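Local coordinates for mutual gliding-motility protein MglA (Myxococcus xanthus DK 1622, PDB 6H17) that binds GTP as a small Ras-like GTPase of the Arf family and controls the direction and speed of gliding, acting as a switch that coordinates adventurous and social motility, at residues Y129-N132 with K133-Y136; G65-G69 with F70-F74. One frame throughout, in Å; residues are numbered along the deposited sequence.

Contact 1: residues Y129-N132 with K133-Y136; sequences YDLN and KIPY
D130 holds its carboxylate anti to the backbone N (chi1 -179°), and K133 starts out beside its own N and then bends at its third and fourth torsions; together these lay the lysine's aliphatic end against the acid, the two side chains crossing at about a right angle. The side chains come nearest between K133 CE and D130 OD2, at 3.3 Å, whereas K133 NZ stays 3.8 Å from D130 OD2, a long salt bridge. The other carboxylate oxygen, D130 OD1, accepts a hydrogen bond from N132 N at 2.9 Å, the amide approaching from above the carboxylate plane. D130 O also draws the chain round, accepting from K133 N at 3.1 Å, well out of the carbonyl plane, and weakly from I134 N. With an alanine here in place of D130, the N132 amide would probably lose its acceptor and K133 its nearby counter-charge, the lysine end being left free to turn. On the apolar side, L131 CD1 sits over one face of the Y136 ring, 3.9 Å from the ring centroid in a CH-pi contact, and is also 4.1 Å from I134 CG2. I134 CD1 meets the edge of the Y129 ring near its plane, 4.2 Å from Y129 CD2. L120 and L124 of helix 110-125 pack on L131, so the leucine is buried, while K133 is exposed and D130 partly so. The D130-N132 bond makes an Asx turn, here in the loop that leads from helix 110-125 into strand 136-141 of the Ras-like GTPase fold.

Contact 2: residues G65-G69 with F70-F74; sequences GEIRG and FKTRF. With SO4 (sulfate ion), chain E.
The chain reverses between I67 and F70 in a type II beta turn, closed by F70 N bonding to I67 O at 3.1 Å, and the two arms run back past each other with their end-to-end directions 153° apart. G69 adopts a positive phi (87°), where any side chain would press on the carbonyl oxygen of R68. With F70 CG lying beside its own backbone N (chi1 -66°), the ring folds back on the turn: G69 O lies over one face and R68 O near the ring plane at its edge, while I67 CG2 comes obliquely to within 3.9 Å of F70 CD1. R9 adds a cation-pi contact to this ring and a hydrogen bond to G69 O. The turn lies in the loop joining strand 52-62 to strand 71-78, antiparallel neighbours in the central sheet of the Ras-like fold. Beyond the turn, waters bridge the two arms. One water accepts from I67 N, donates to F70 O and bonds T72 OG1 at 2.8 Å; another donates to both G65 O and T72 O and lies in the plane of the F74 ring, at its edge. T72 OG1 also approaches I67 CG1, at 3.8 Å. On the outer side R73, bent at chi2, turns its guanidinium back so that NH2 donates to T72 O at 2.9 Å. Oxygen O2 of a sulfate, probably from the crystallisation liquor, lies in the plane of the R73 guanidinium, at its edge: R73 NH1 and NH2 both donate to sulfate O2, at 2.8 and 3.1 Å.

In the fold
Both contacts are partly buried and lie where a loop enters a strand of the same mixed sheet, contact 1 at strand 136-141 and contact 2 at strand 71-78, with centres about 22 Å apart and no touch between them. Helix 176-193 borders both: P135 packs on L186, V187 and E190, while I67 and F74 reach L188. Contact 1 is the nearer to the centre of the chain and anchors its apolar half on helix 110-125; its polar half is settled by an acid and backbone amides. Contact 2 is peripheral and away from the nucleotide-binding site; its polar groups are bridged by waters, and an arginine on its outer side carries the sulfate.

Contact 1: residues Y129-N132 with K133-Y136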
ATOM      1  N   TYR A 129      -2.123  15.843  -4.592  1.00 24.14           N
ATOM      2  CA  TYR A 129      -2.250  14.662  -5.425  1.00 26.21           C
ATOM      3  C   TYR A 129      -3.729  14.391  -5.689  1.00 29.49           C
ATOM      4  O   TYR A 129      -4.611  15.039  -5.117  1.00 33.21           O
ATOM      5  CB  TYR A 129      -1.601  13.457  -4.718  1.00 29.42           C
ATOM      6  CG  TYR A 129      -0.075  13.506  -4.570  1.00 27.48           C
ATOM      7  CD1 TYR A 129       0.596  14.686  -4.254  1.00 30.49           C
ATOM      8  CD2 TYR A 129       0.681  12.355  -4.716  1.00 24.86           C
ATOM      9  CE1 TYR A 129       1.986  14.711  -4.116  1.00 35.51           C
ATOM     10  CE2 TYR A 129       2.057  12.367  -4.581  1.00 30.04           C
ATOM     11  CZ  TYR A 129       2.708  13.540  -4.280  1.00 30.15           C
ATOM     12  OH  TYR A 129       4.081  13.544  -4.146  1.00 30.46           O
ATOM     13  N   ASP A 130      -3.993  13.405  -6.552  1.00 26.84           N
ATOM     14  CA  ASP A 130      -5.347  12.993  -6.929  1.00 26.35           C
ATOM     15  C   ASP A 130      -5.397  11.470  -6.987  1.00 31.37           C
ATOM     16  O   ASP A 130      -4.684  10.862  -7.789  1.00 25.87           O
ATOM     17  CB  ASP A 130      -5.714  13.593  -8.295  1.00 33.64           C
ATOM     18  CG  ASP A 130      -7.124  13.228  -8.759  1.00 32.11           C
ATOM     19  OD1 ASP A 130      -7.827  12.458  -8.087  1.00 36.67           O
ATOM     20  OD2 ASP A 130      -7.539  13.744  -9.820  1.00 46.37           O
ATOM     21  N   LEU A 131      -6.236  10.851  -6.140  1.00 23.92           N
ATOM     22  CA  LEU A 131      -6.356   9.394  -6.123  1.00 22.76           C
ATOM     23  C   LEU A 131      -6.752   8.832  -7.485  1.00 22.83           C
ATOM     24  O   LEU A 131      -6.399   7.691  -7.814  1.00 26.34           O
ATOM     25  CB  LEU A 131      -7.375   8.954  -5.066  1.00 22.37           C
ATOM     26  CG  LEU A 131      -7.586   7.460  -4.891  1.00 22.17           C
ATOM     27  CD1 LEU A 131      -6.262   6.767  -4.594  1.00 19.52           C
ATOM     28  CD2 LEU A 131      -8.581   7.193  -3.783  1.00 25.93           C
ATOM     29  N   ASN A 132      -7.485   9.614  -8.286  1.00 29.57           N
ATOM     30  CA  ASN A 132      -7.962   9.130  -9.572  1.00 32.51           C
ATOM     31  C   ASN A 132      -6.843   8.951 -10.587  1.00 28.06           C
ATOM     32  O   ASN A 132      -7.027   8.229 -11.571  1.00 40.91           O
ATOM     33  CB  ASN A 132      -8.964  10.119 -10.172  1.00 38.40           C
ATOM     34  CG  ASN A 132     -10.251  10.186  -9.395  1.00 43.26           C
ATOM     35  OD1 ASN A 132     -10.582   9.270  -8.647  1.00 37.13           O
ATOM     36  ND2 ASN A 132     -10.995  11.271  -9.576  1.00 52.57           N
ATOM     37  N   LYS A 133      -5.707   9.605 -10.386  1.00 25.98           N
ATOM     38  CA  LYS A 133      -4.614   9.585 -11.343  1.00 34.61           C
ATOM     39  C   LYS A 133      -3.441   8.715 -10.928  1.00 40.91           C
ATOM     40  O   LYS A 133      -2.731   8.199 -11.793  1.00 49.01           O
ATOM     41  CB  LYS A 133      -4.095  11.011 -11.544  1.00 40.63           C
ATOM     42  CG  LYS A 133      -5.121  11.949 -12.138  1.00 51.54           C
ATOM     43  CD  LYS A 133      -4.461  13.255 -12.534  1.00 54.79           C
ATOM     44  CE  LYS A 133      -5.150  14.458 -11.917  1.00 60.95           C
ATOM     45  NZ  LYS A 133      -5.906  15.229 -12.941  1.00 65.71           N
ATOM     46  N   ILE A 134      -3.229   8.533  -9.632  1.00 22.93           N
ATOM     47  CA  ILE A 134      -2.032   7.881  -9.107  1.00 20.31           C
ATOM     48  C   ILE A 134      -2.121   6.372  -9.319  1.00 16.48           C
ATOM     49  O   ILE A 134      -3.222   5.800  -9.307  1.00 18.91           O
ATOM     50  CB  ILE A 134      -1.857   8.259  -7.623  1.00 21.13           C
ATOM     51  CG1 ILE A 134      -0.449   7.962  -7.110  1.00 30.74           C
ATOM     52  CG2 ILE A 134      -2.868   7.543  -6.773  1.00 20.64           C
ATOM     53  CD1 ILE A 134      -0.232   8.403  -5.663  1.00 40.86           C
ATOM     54  N   PRO A 135      -0.999   5.686  -9.524  1.00 15.24           N
ATOM     55  CA  PRO A 135      -1.012   4.216  -9.464  1.00 15.85           C
ATOM     56  C   PRO A 135      -1.670   3.729  -8.182  1.00 14.20           C
ATOM     57  O   PRO A 135      -1.284   4.131  -7.077  1.00 14.13           O
ATOM     58  CB  PRO A 135       0.474   3.864  -9.508  1.00 14.89           C
ATOM     59  CG  PRO A 135       1.042   4.969 -10.378  1.00 15.39           C
ATOM     60  CD  PRO A 135       0.332   6.199  -9.918  1.00 14.86           C
ATOM     61  N   TYR A 136      -2.671   2.857  -8.329  1.00 14.06           N
ATOM     62  CA  TYR A 136      -3.565   2.527  -7.222  1.00 13.64           C
ATOM     63  C   TYR A 136      -4.193   1.168  -7.465  1.00 13.90           C
ATOM     64  O   TYR A 136      -4.761   0.917  -8.528  1.00 14.21           O
ATOM     65  CB  TYR A 136      -4.635   3.623  -7.101  1.00 15.28           C
ATOM     66  CG  TYR A 136      -5.791   3.290  -6.191  1.00 14.91           C
ATOM     67  CD1 TYR A 136      -5.578   2.711  -4.963  1.00 17.05           C
ATOM     68  CD2 TYR A 136      -7.102   3.563  -6.567  1.00 16.84           C
ATOM     69  CE1 TYR A 136      -6.626   2.377  -4.128  1.00 19.52           C
ATOM     70  CE2 TYR A 136      -8.170   3.245  -5.729  1.00 18.43           C
ATOM     71  CZ  TYR A 136      -7.909   2.648  -4.513  1.00 18.11           C
ATOM     72  OH  TYR A 136      -8.923   2.300  -3.640  1.00 19.38           O
TER

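Contact 2: residues G65-G69 with F70-F74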
ATOM      1  N   GLY A  65      10.833  -4.398 -10.585  1.00 28.27           N
ATOM      2  CA  GLY A  65      11.245  -4.209 -11.955  1.00 20.04           C
ATOM      3  C   GLY A  65      12.321  -3.152 -12.124  1.00 18.08           C
ATOM      4  O   GLY A  65      12.699  -2.414 -11.210  1.00 18.90           O
ATOM      5  N   GLU A  66      12.785  -3.057 -13.347  1.00 17.04           N
ATOM      6  CA  GLU A  66      13.916  -2.228 -13.712  1.00 17.58           C
ATOM      7  C   GLU A  66      13.516  -1.195 -14.748  1.00 18.77           C
ATOM      8  O   GLU A  66      12.647  -1.436 -15.590  1.00 22.16           O
ATOM      9  CB  GLU A  66      14.957  -3.175 -14.311  1.00 23.82           C
ATOM     10  CG  GLU A  66      16.372  -2.715 -14.422  1.00 45.91           C
ATOM     11  CD  GLU A  66      17.267  -3.865 -14.855  1.00 45.47           C
ATOM     12  OE1 GLU A  66      18.343  -4.037 -14.254  1.00 27.56           O
ATOM     13  OE2 GLU A  66      16.862  -4.610 -15.783  1.00 32.38           O
ATOM     14  N   ILE A  67      14.130  -0.016 -14.640  1.00 16.53           N
ATOM     15  CA  ILE A  67      14.182   1.014 -15.676  1.00 16.89           C
ATOM     16  C   ILE A  67      15.604   0.966 -16.237  1.00 16.98           C
ATOM     17  O   ILE A  67      16.575   1.113 -15.477  1.00 18.30           O
ATOM     18  CB  ILE A  67      13.897   2.400 -15.071  1.00 19.83           C
ATOM     19  CG1 ILE A  67      12.544   2.425 -14.351  1.00 25.74           C
ATOM     20  CG2 ILE A  67      13.990   3.469 -16.138  1.00 21.96           C
ATOM     21  CD1 ILE A  67      11.394   2.184 -15.264  1.00 30.31           C
ATOM     22  N   ARG A  68      15.740   0.781 -17.549  1.00 16.75           N
ATOM     23  CA  ARG A  68      17.051   0.614 -18.156  1.00 18.49           C
ATOM     24  C   ARG A  68      17.933   1.803 -17.816  1.00 16.49           C
ATOM     25  O   ARG A  68      17.519   2.955 -17.964  1.00 18.50           O
ATOM     26  CB  ARG A  68      16.886   0.508 -19.674  1.00 20.78           C
ATOM     27  CG  ARG A  68      18.171   0.651 -20.455  1.00 30.21           C
ATOM     28  CD  ARG A  68      18.829  -0.668 -20.721  1.00 44.93           C
ATOM     29  NE  ARG A  68      19.179  -0.757 -22.136  1.00 56.08           N
ATOM     30  CZ  ARG A  68      18.565  -1.542 -23.018  1.00 59.24           C
ATOM     31  NH1 ARG A  68      18.953  -1.536 -24.281  1.00 58.61           N
ATOM     32  NH2 ARG A  68      17.576  -2.346 -22.639  1.00 62.40           N
ATOM     33  N   GLY A  69      19.166   1.528 -17.389  1.00 16.10           N
ATOM     34  CA  GLY A  69      20.142   2.564 -17.104  1.00 15.40           C
ATOM     35  C   GLY A  69      20.089   3.133 -15.704  1.00 15.05           C
ATOM     36  O   GLY A  69      20.834   4.087 -15.420  1.00 15.54           O
ATOM     37  N   PHE A  70      19.250   2.591 -14.838  1.00 14.25           N
ATOM     38  CA  PHE A  70      19.120   3.036 -13.456  1.00 13.82           C
ATOM     39  C   PHE A  70      19.037   1.814 -12.549  1.00 15.67           C
ATOM     40  O   PHE A  70      18.719   0.706 -12.995  1.00 16.61           O
ATOM     41  CB  PHE A  70      17.829   3.861 -13.240  1.00 14.83           C
ATOM     42  CG  PHE A  70      17.807   5.172 -13.974  1.00 15.44           C
ATOM     43  CD1 PHE A  70      17.360   5.240 -15.278  1.00 17.48           C
ATOM     44  CD2 PHE A  70      18.226   6.338 -13.358  1.00 16.63           C
ATOM     45  CE1 PHE A  70      17.345   6.449 -15.962  1.00 20.67           C
ATOM     46  CE2 PHE A  70      18.207   7.543 -14.023  1.00 17.82           C
ATOM     47  CZ  PHE A  70      17.771   7.603 -15.327  1.00 20.51           C
ATOM     48  N   LYS A  71      19.381   2.013 -11.275  0.60 14.02           N
ATOM     49  CA  LYS A  71      19.001   1.105 -10.197  0.60 15.08           C
ATOM     50  C   LYS A  71      17.726   1.672  -9.590  0.60 12.38           C
ATOM     51  O   LYS A  71      17.692   2.844  -9.195  0.60 14.59           O
ATOM     52  CB  LYS A  71      20.103   1.066  -9.129  0.60 17.44           C
ATOM     53  CG  LYS A  71      19.725   0.355  -7.811  0.60 21.66           C
ATOM     54  CD  LYS A  71      20.858   0.396  -6.771  0.60 22.07           C
ATOM     55  CE  LYS A  71      20.955   1.746  -6.070  0.60 31.26           C
ATOM     56  NZ  LYS A  71      19.937   1.951  -4.989  0.60 25.76           N
ATOM     57  N   THR A  72      16.680   0.851  -9.516  1.00 14.15           N
ATOM     58  CA  THR A  72      15.394   1.275  -9.007  1.00 13.82           C
ATOM     59  C   THR A  72      15.067   0.443  -7.785  1.00 14.15           C
ATOM     60  O   THR A  72      15.166  -0.787  -7.815  1.00 15.39           O
ATOM     61  CB  THR A  72      14.287   1.119 -10.055  1.00 16.30           C
ATOM     62  OG1 THR A  72      14.620   1.904 -11.204  1.00 17.40           O
ATOM     63  CG2 THR A  72      12.954   1.580  -9.503  1.00 18.00           C
ATOM     64  N   ARG A  73      14.694   1.127  -6.721  1.00 15.12           N
ATOM     65  CA  ARG A  73      14.283   0.451  -5.499  1.00 15.03           C
ATOM     66  C   ARG A  73      12.920   0.971  -5.083  1.00 15.40           C
ATOM     67  O   ARG A  73      12.620   2.159  -5.240  1.00 17.76           O
ATOM     68  CB  ARG A  73      15.304   0.643  -4.382  1.00 17.48           C
ATOM     69  CG  ARG A  73      16.664  -0.031  -4.643  1.00 17.72           C
ATOM     70  CD  ARG A  73      16.569  -1.553  -4.716  1.00 19.84           C
ATOM     71  NE  ARG A  73      17.867  -2.174  -5.046  1.00 26.98           N
ATOM     72  CZ  ARG A  73      18.241  -2.590  -6.260  1.00 38.00           C
ATOM     73  NH1 ARG A  73      19.445  -3.135  -6.422  1.00 30.86           N
ATOM     74  NH2 ARG A  73      17.426  -2.490  -7.305  1.00 21.72           N
ATOM     75  N   PHE A  74      12.096   0.060  -4.603  1.00 14.35           N
ATOM     76  CA  PHE A  74      10.782   0.371  -4.058  1.00 14.83           C
ATOM     77  C   PHE A  74      10.846   0.346  -2.541  1.00 14.96           C
ATOM     78  O   PHE A  74      11.378  -0.605  -1.951  1.00 18.08           O
ATOM     79  CB  PHE A  74       9.758  -0.643  -4.559  1.00 16.04           C
ATOM     80  CG  PHE A  74       9.352  -0.432  -5.984  1.00 16.88           C
ATOM     81  CD1 PHE A  74       8.148   0.177  -6.292  1.00 18.10           C
ATOM     82  CD2 PHE A  74      10.188  -0.820  -7.019  1.00 17.91           C
ATOM     83  CE1 PHE A  74       7.781   0.390  -7.602  1.00 20.06           C
ATOM     84  CE2 PHE A  74       9.806  -0.609  -8.335  1.00 18.18           C
ATOM     85  CZ  PHE A  74       8.611  -0.011  -8.617  1.00 20.12           C
TER
HETATM   86  S   SO4 E 304      19.410  -5.307  -9.474  1.00 26.98           S
HETATM   87  O1  SO4 E 304      19.636  -5.524 -10.920  1.00 23.31           O
HETATM   88  O2  SO4 E 304      19.501  -3.873  -9.156  1.00 28.33           O
HETATM   89  O3  SO4 E 304      18.056  -5.767  -9.134  1.00 33.00           O
HETATM   90  O4  SO4 E 304      20.379  -6.071  -8.695  1.00 27.15           O
HETATM   91  O   HOH W   1      12.887  -2.116  -8.514  1.00 16.90           O
HETATM   92  O   HOH W   2      20.201  -1.338 -13.847  1.00 17.39           O
HETATM   93  O   HOH W   3      16.124   0.098 -12.682  1.00 18.98           O